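Local coordinates for uncharacterized protein (PDB 5BMT), which is of unknown function but probably joins an OB-like domain to a larger, mainly beta region that is probably immunoglobulin-like, at residues 44-47 against 48-51; 59-62 against 63-66; 112-115 against 116-119. All coordinates share one frame; numbering follows the deposited sequence.

Interaction 1: 44-47 against 48-51; sequences TYRA and GDCV. With EDO (1,2-ethanediol), chain F.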
loop_
_atom_site.group_PDB
_atom_site.type_symbol
_atom_site.label_atom_id
_atom_site.label_comp_id
_atom_site.label_asym_id
_atom_site.label_seq_id
_atom_site.Cartn_x
_atom_site.Cartn_y
_atom_site.Cartn_z
ATOM N N THR A 44 13.969 -9.940 -11.273
ATOM C CA THR A 44 12.693 -9.208 -11.399
ATOM C C THR A 44 12.587 -8.153 -10.279
ATOM O O THR A 44 11.851 -7.181 -10.411
ATOM C CB THR A 44 11.529 -10.220 -11.249
ATOM O OG1 THR A 44 11.594 -11.165 -12.326
ATOM C CG2 THR A 44 10.153 -9.558 -11.248
ATOM N N TYR A 45 13.266 -8.379 -9.146
ATOM C CA TYR A 45 13.085 -7.537 -7.963
ATOM C C TYR A 45 14.261 -6.658 -7.605
ATOM O O TYR A 45 15.429 -6.967 -7.905
ATOM C CB TYR A 45 12.808 -8.446 -6.750
ATOM C CG TYR A 45 11.638 -9.373 -6.963
ATOM C CD1 TYR A 45 10.353 -8.870 -7.160
ATOM C CD2 TYR A 45 11.824 -10.747 -7.062
ATOM C CE1 TYR A 45 9.285 -9.715 -7.441
ATOM C CE2 TYR A 45 10.758 -11.609 -7.323
ATOM C CZ TYR A 45 9.488 -11.083 -7.514
ATOM O OH TYR A 45 8.443 -11.917 -7.806
ATOM N N ARG A 46 13.935 -5.544 -6.940
ATOM C CA ARG A 46 14.976 -4.725 -6.368
ATOM C C ARG A 46 14.470 -4.161 -5.045
ATOM O O ARG A 46 13.261 -4.087 -4.781
ATOM C CB ARG A 46 15.545 -3.667 -7.316
ATOM C CG ARG A 46 14.652 -2.492 -7.659
ATOM C CD ARG A 46 15.357 -1.548 -8.629
ATOM N NE ARG A 46 16.357 -0.701 -7.968
ATOM C CZ ARG A 46 17.173 0.145 -8.593
ATOM N NH1 ARG A 46 17.130 0.269 -9.913
ATOM N NH2 ARG A 46 18.045 0.867 -7.901
ATOM N N ALA A 47 15.425 -3.827 -4.180
ATOM C CA ALA A 47 15.087 -3.304 -2.856
ATOM C C ALA A 47 14.160 -2.095 -3.009
ATOM O O ALA A 47 14.371 -1.239 -3.884
ATOM C CB ALA A 47 16.374 -2.895 -2.136
ATOM N N GLY A 48 13.119 -2.087 -2.198
ATOM C CA GLY A 48 12.086 -1.057 -2.223
ATOM C C GLY A 48 10.827 -1.483 -2.941
ATOM O O GLY A 48 9.801 -0.810 -2.823
ATOM N N ASP A 49 10.884 -2.571 -3.713
ATOM C CA ASP A 49 9.698 -3.064 -4.403
ATOM C C ASP A 49 8.702 -3.635 -3.428
ATOM O O ASP A 49 9.068 -4.218 -2.409
ATOM C CB ASP A 49 10.068 -4.206 -5.374
ATOM C CG ASP A 49 10.761 -3.785 -6.660
ATOM O OD1 ASP A 49 10.814 -2.574 -6.941
ATOM O OD2 ASP A 49 11.230 -4.679 -7.403
ATOM N N CYS A 50 7.431 -3.529 -3.785
ATOM C CA CYS A 50 6.343 -4.176 -3.060
ATOM C C CYS A 50 5.827 -5.305 -3.894
ATOM O O CYS A 50 5.732 -5.187 -5.123
ATOM C CB CYS A 50 5.223 -3.192 -2.774
ATOM S SG CYS A 50 5.657 -1.948 -1.549
ATOM N N VAL A 51 5.475 -6.412 -3.244
ATOM C CA VAL A 51 4.957 -7.586 -3.946
ATOM C C VAL A 51 3.855 -8.205 -3.117
ATOM O O VAL A 51 3.749 -7.917 -1.918
ATOM C CB VAL A 51 6.094 -8.648 -4.190
ATOM C CG1 VAL A 51 7.214 -8.088 -5.080
ATOM C CG2 VAL A 51 6.661 -9.192 -2.859
HETATM C C1 EDO F . 16.974 -9.652 -5.947
HETATM O O1 EDO F . 18.351 -9.977 -6.141
HETATM C C2 EDO F . 16.886 -8.308 -5.191
HETATM O O2 EDO F . 17.457 -7.323 -6.011
HETATM O O HOH W 1 12.035 -4.274 -9.897
HETATM O O HOH W 2 12.543 -0.500 -5.947
#
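A type II beta turn from R46 to D49 delivers the chain into strand 50-57 of the OB-like domain, and it illustrates how a turn can be closed from both its backbone and its last side chain. The backbone closure is D49 N to R46 O, 3.0 Å. The second bond runs the other way: R46 N gives its hydrogen to D49 OD2 at 2.9 Å, meeting the oxygen from above the carboxylate, 62° out of its plane. D49 can reach back because CG lies beside its own N and anti to the carbonyl carbon (chi1 -75°), which folds the carboxylate over the mouth of the turn. G48 occupies the third turn position with a phi of 101°, where any CB would collide with the carbonyl O of A47.

Both carboxylate oxygens of this buried aspartate have additional or separate partners. One water bridges OD2, at 2.7 Å, to T44 O, and another bridges OD1, at 2.9 Å, to A47 O. OD1 also forms a salt bridge with K85, which probably stabilises the ionised form. An ethanediol, probably from the crystallisation liquor, donates through O2 to Y45 O at 2.8 Å.

Beyond the turn, Y45 and V51 cross at about a right angle. The tyrosine OH is hydrogen-bonded to S80 O, and CE1 comes obliquely to 3.5 Å from V51 CG1.

Interaction 2: 59-62 against 63-66; sequences FDSA and DNAN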
loop_
_atom_site.group_PDB
_atom_site.type_symbol
_atom_site.label_atom_id
_atom_site.label_comp_id
_atom_site.label_asym_id
_atom_site.label_seq_id
_atom_site.Cartn_x
_atom_site.Cartn_y
_atom_site.Cartn_z
ATOM N N PHE A 59 9.091 -24.193 10.879
ATOM C CA PHE A 59 9.636 -23.795 12.176
ATOM C C PHE A 59 10.594 -24.834 12.770
ATOM O O PHE A 59 11.411 -24.474 13.625
ATOM C CB PHE A 59 8.471 -23.518 13.155
ATOM C CG PHE A 59 7.730 -22.255 12.780
ATOM C CD1 PHE A 59 8.240 -21.008 13.107
ATOM C CD2 PHE A 59 6.526 -22.316 12.075
ATOM C CE1 PHE A 59 7.587 -19.832 12.691
ATOM C CE2 PHE A 59 5.871 -21.152 11.679
ATOM C CZ PHE A 59 6.415 -19.914 11.968
ATOM N N ASP A 60 10.530 -26.082 12.286
ATOM C CA ASP A 60 11.350 -27.180 12.814
ATOM C C ASP A 60 12.648 -27.433 12.012
ATOM O O ASP A 60 13.403 -28.339 12.371
ATOM C CB ASP A 60 10.512 -28.466 12.847
ATOM C CG ASP A 60 9.273 -28.409 13.731
ATOM O OD1 ASP A 60 9.300 -27.681 14.750
ATOM O OD2 ASP A 60 8.288 -29.115 13.417
ATOM N N SER A 61 12.923 -26.654 10.945
ATOM C CA SER A 61 14.111 -26.897 10.117
ATOM C C SER A 61 15.408 -26.493 10.800
ATOM O O SER A 61 15.396 -25.643 11.692
ATOM C CB SER A 61 13.995 -26.135 8.803
ATOM O OG SER A 61 14.151 -24.738 9.005
ATOM N N ALA A 62 16.548 -27.087 10.354
ATOM C CA ALA A 62 17.879 -26.734 10.856
ATOM C C ALA A 62 18.192 -25.261 10.526
ATOM O O ALA A 62 18.781 -24.567 11.351
ATOM C CB ALA A 62 18.942 -27.663 10.268
ATOM N N ASP A 63 17.731 -24.771 9.352
ATOM C CA ASP A 63 17.917 -23.377 8.921
ATOM C C ASP A 63 17.213 -22.383 9.851
ATOM O O ASP A 63 17.658 -21.242 9.956
ATOM C CB ASP A 63 17.388 -23.182 7.490
ATOM C CG ASP A 63 18.396 -23.480 6.390
ATOM O OD1 ASP A 63 19.558 -23.826 6.719
ATOM O OD2 ASP A 63 18.038 -23.330 5.202
ATOM N N ASN A 64 16.131 -22.808 10.521
ATOM C CA ASN A 64 15.369 -21.936 11.424
ATOM C C ASN A 64 15.668 -22.199 12.914
ATOM O O ASN A 64 15.084 -21.525 13.759
ATOM C CB ASN A 64 13.867 -22.038 11.130
ATOM C CG ASN A 64 13.555 -21.239 9.878
ATOM O OD1 ASN A 64 14.177 -20.195 9.653
ATOM N ND2 ASN A 64 12.613 -21.701 9.054
ATOM N N ALA A 65 16.635 -23.084 13.226
ATOM C CA ALA A 65 17.019 -23.375 14.615
ATOM C C ALA A 65 17.549 -22.125 15.329
ATOM O O ALA A 65 17.354 -22.002 16.534
ATOM C CB ALA A 65 18.075 -24.482 14.657
ATOM N N ASN A 66 18.185 -21.190 14.586
ATOM C CA ASN A 66 18.754 -19.962 15.148
ATOM C C ASN A 66 18.056 -18.716 14.609
ATOM O O ASN A 66 18.686 -17.655 14.518
ATOM C CB ASN A 66 20.257 -19.883 14.842
ATOM C CG ASN A 66 21.052 -21.033 15.415
ATOM O OD1 ASN A 66 20.898 -21.401 16.582
ATOM N ND2 ASN A 66 21.911 -21.632 14.601
HETATM O O HOH W 3 12.468 -21.918 14.337
#
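The carboxamide of N64 is the flat group that meets S61: the serine OG stands to one side of the amide plane, obliquely, 3.7 Å from N64 CG. At the ends of the same amide, OD1 accepts from V74 N and ND2 donates to D58 O, so its rotation is fixed from both sides. F59 takes no part in this; its ring packs edge-to-face with Y73.

S61 is a worked case of one residue organising a loop through both of its oxygens. N64 N donates to S61 O at 3.2 Å, approaching from 69° above the carbonyl plane, and makes a weak second bond to S61 OG, also 3.2 Å, in the manner of an ST motif. The serine torsion explains the pairing: with chi1 72°, OG sits between its own N and carbonyl carbon and comes within range of the NH that its carbonyl already holds. One residue on, A65 N bonds A62 O at 3.2 Å and 159°, a second turn overlapping the first, and A65 CB lies 3.4 Å from the same A62 O. OG is also hydrogen-bonded to D58 O.

The hydrogen bonds here all join neutral amide, hydroxyl and carbonyl groups, so this exposed loop before helix 67-70 is held to strand 73-79 by N64 in a way that probably depends little on ionisation.

Interaction 3: 112-115 against 116-119; sequences LFSN and NYKR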
loop_
_atom_site.group_PDB
_atom_site.type_symbol
_atom_site.label_atom_id
_atom_site.label_comp_id
_atom_site.label_asym_id
_atom_site.label_seq_id
_atom_site.Cartn_x
_atom_site.Cartn_y
_atom_site.Cartn_z
ATOM N N LEU A 112 3.231 -0.136 5.102
ATOM C CA LEU A 112 4.200 -1.217 5.325
ATOM C C LEU A 112 5.560 -0.638 5.645
ATOM O O LEU A 112 5.963 0.379 5.054
ATOM C CB LEU A 112 4.328 -2.085 4.074
ATOM C CG LEU A 112 3.272 -3.213 3.925
ATOM C CD1 LEU A 112 1.867 -2.630 3.645
ATOM C CD2 LEU A 112 3.686 -4.183 2.798
ATOM N N PHE A 113 6.287 -1.337 6.527
ATOM C CA PHE A 113 7.639 -0.961 6.952
ATOM C C PHE A 113 8.660 -2.012 6.594
ATOM O O PHE A 113 8.371 -3.196 6.694
ATOM C CB PHE A 113 7.662 -0.811 8.502
ATOM C CG PHE A 113 6.776 0.274 9.055
ATOM C CD1 PHE A 113 5.396 0.102 9.137
ATOM C CD2 PHE A 113 7.319 1.477 9.476
ATOM C CE1 PHE A 113 4.571 1.139 9.614
ATOM C CE2 PHE A 113 6.504 2.487 10.009
ATOM C CZ PHE A 113 5.139 2.318 10.061
ATOM N N SER A 114 9.878 -1.593 6.252
ATOM C CA SER A 114 10.984 -2.525 6.058
ATOM C C SER A 114 12.199 -1.915 6.739
ATOM O O SER A 114 12.094 -0.864 7.383
ATOM C CB SER A 114 11.229 -2.817 4.578
ATOM O OG SER A 114 11.763 -1.703 3.875
ATOM N N ASN A 115 13.366 -2.499 6.538
ATOM C CA ASN A 115 14.539 -1.947 7.180
ATOM C C ASN A 115 14.811 -0.515 6.704
ATOM O O ASN A 115 15.114 0.355 7.525
ATOM C CB ASN A 115 15.714 -2.873 6.839
ATOM C CG ASN A 115 16.979 -2.537 7.576
ATOM O OD1 ASN A 115 16.934 -2.021 8.698
ATOM N ND2 ASN A 115 18.116 -2.784 6.942
ATOM N N ASN A 116 14.682 -0.261 5.382
ATOM C CA ASN A 116 15.066 1.014 4.781
ATOM C C ASN A 116 13.936 1.801 4.132
ATOM O O ASN A 116 14.179 2.926 3.684
ATOM C CB ASN A 116 16.119 0.758 3.696
ATOM C CG ASN A 116 17.372 0.144 4.274
ATOM O OD1 ASN A 116 18.048 0.775 5.094
ATOM N ND2 ASN A 116 17.631 -1.136 3.933
ATOM N N TYR A 117 12.750 1.209 3.999
ATOM C CA TYR A 117 11.671 1.853 3.272
ATOM C C TYR A 117 10.352 1.798 3.978
ATOM O O TYR A 117 10.113 0.934 4.838
ATOM C CB TYR A 117 11.465 1.111 1.931
ATOM C CG TYR A 117 12.638 1.155 0.990
ATOM C CD1 TYR A 117 12.842 2.247 0.154
ATOM C CD2 TYR A 117 13.538 0.094 0.917
ATOM C CE1 TYR A 117 13.914 2.285 -0.738
ATOM C CE2 TYR A 117 14.630 0.135 0.060
ATOM C CZ TYR A 117 14.806 1.225 -0.778
ATOM O OH TYR A 117 15.879 1.284 -1.640
ATOM N N LYS A 118 9.465 2.726 3.577
ATOM C CA LYS A 118 8.045 2.694 3.974
ATOM C C LYS A 118 7.221 2.849 2.719
ATOM O O LYS A 118 7.541 3.717 1.884
ATOM C CB LYS A 118 7.687 3.785 5.002
ATOM C CG LYS A 118 8.515 3.646 6.290
ATOM C CD LYS A 118 8.089 4.642 7.345
ATOM C CE LYS A 118 9.009 4.563 8.562
ATOM N NZ LYS A 118 10.325 5.222 8.311
ATOM N N ARG A 119 6.177 2.027 2.567
ATOM C CA ARG A 119 5.271 2.157 1.420
ATOM C C ARG A 119 3.861 1.986 1.852
ATOM O O ARG A 119 3.564 1.086 2.644
ATOM C CB ARG A 119 5.546 1.124 0.305
ATOM C CG ARG A 119 6.681 1.495 -0.665
ATOM C CD ARG A 119 8.012 0.969 -0.179
ATOM N NE ARG A 119 9.044 1.316 -1.168
ATOM C CZ ARG A 119 9.606 2.512 -1.312
ATOM N NH1 ARG A 119 9.293 3.511 -0.483
ATOM N NH2 ARG A 119 10.499 2.722 -2.279
HETATM O O HOH W 4 10.813 1.429 8.026
#
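L112 and R119 form an antiparallel hydrogen-bonded pair, L112 N to R119 O at 2.8 Å and R119 N to L112 O at 3.0 Å, and F113 with K118 the following non-hydrogen-bonded pair, in the beta hairpin of strands 106-113 and 118-126. At its end the hairpin shows how a side chain can stand in for a backbone acceptor. S114 N still donates to Y117 O, 2.9 Å, but the return bond from Y117 N goes to S114 OG at 3.1 Å, while S114 O takes a water instead. With chi1 70°, OG is placed between the serine's own N and carbonyl carbon, at the edge of the Y117 ring and in its plane; it is also hydrogen-bonded to D17 OD2. Replacing S114 by an alanine would remove this oxygen and probably leave Y117 N without its acceptor and the D17 carboxylate with one partner fewer.

On the face carrying F113 and K118, the lysine runs extended obliquely past the ring, CE 3.6 Å from F113 CE2, then bends at chi4 (76°) and pairs with Y189 through a cation-pi contact. On the face of L112, R119 NE is hydrogen-bonded to G48 O, and NH1 forms a salt bridge with E184. NH1 also donates to K118 O, an acceptor that lies in the guanidinium plane, and Y117 CD1 sits 3.4 Å above that plane, toward its rim.

Overall arrangement
Interactions 1 and 3 adjoin, their centres 11 Å apart, and together show how two turns can meet where the OB-like domain probably adjoins the rest of the chain. G48 O of the first turn lies 2.8 Å from R119 NE of the hairpin; C50 SG packs 3.6 Å from R119 CB, and G48 N is 3.5 Å from Y117 CE2. Interaction 2 belongs to the same OB-like domain as interaction 1 but lies in a remote loop, its centre 26 Å from those of both others and its nearest atoms about 18 Å from interaction 1 and about 17 Å from interaction 3. No active site is assigned; the ethanediol by interaction 1 and the sulfate about 4 Å from the side chain of K118 both probably come from the crystallisation liquor.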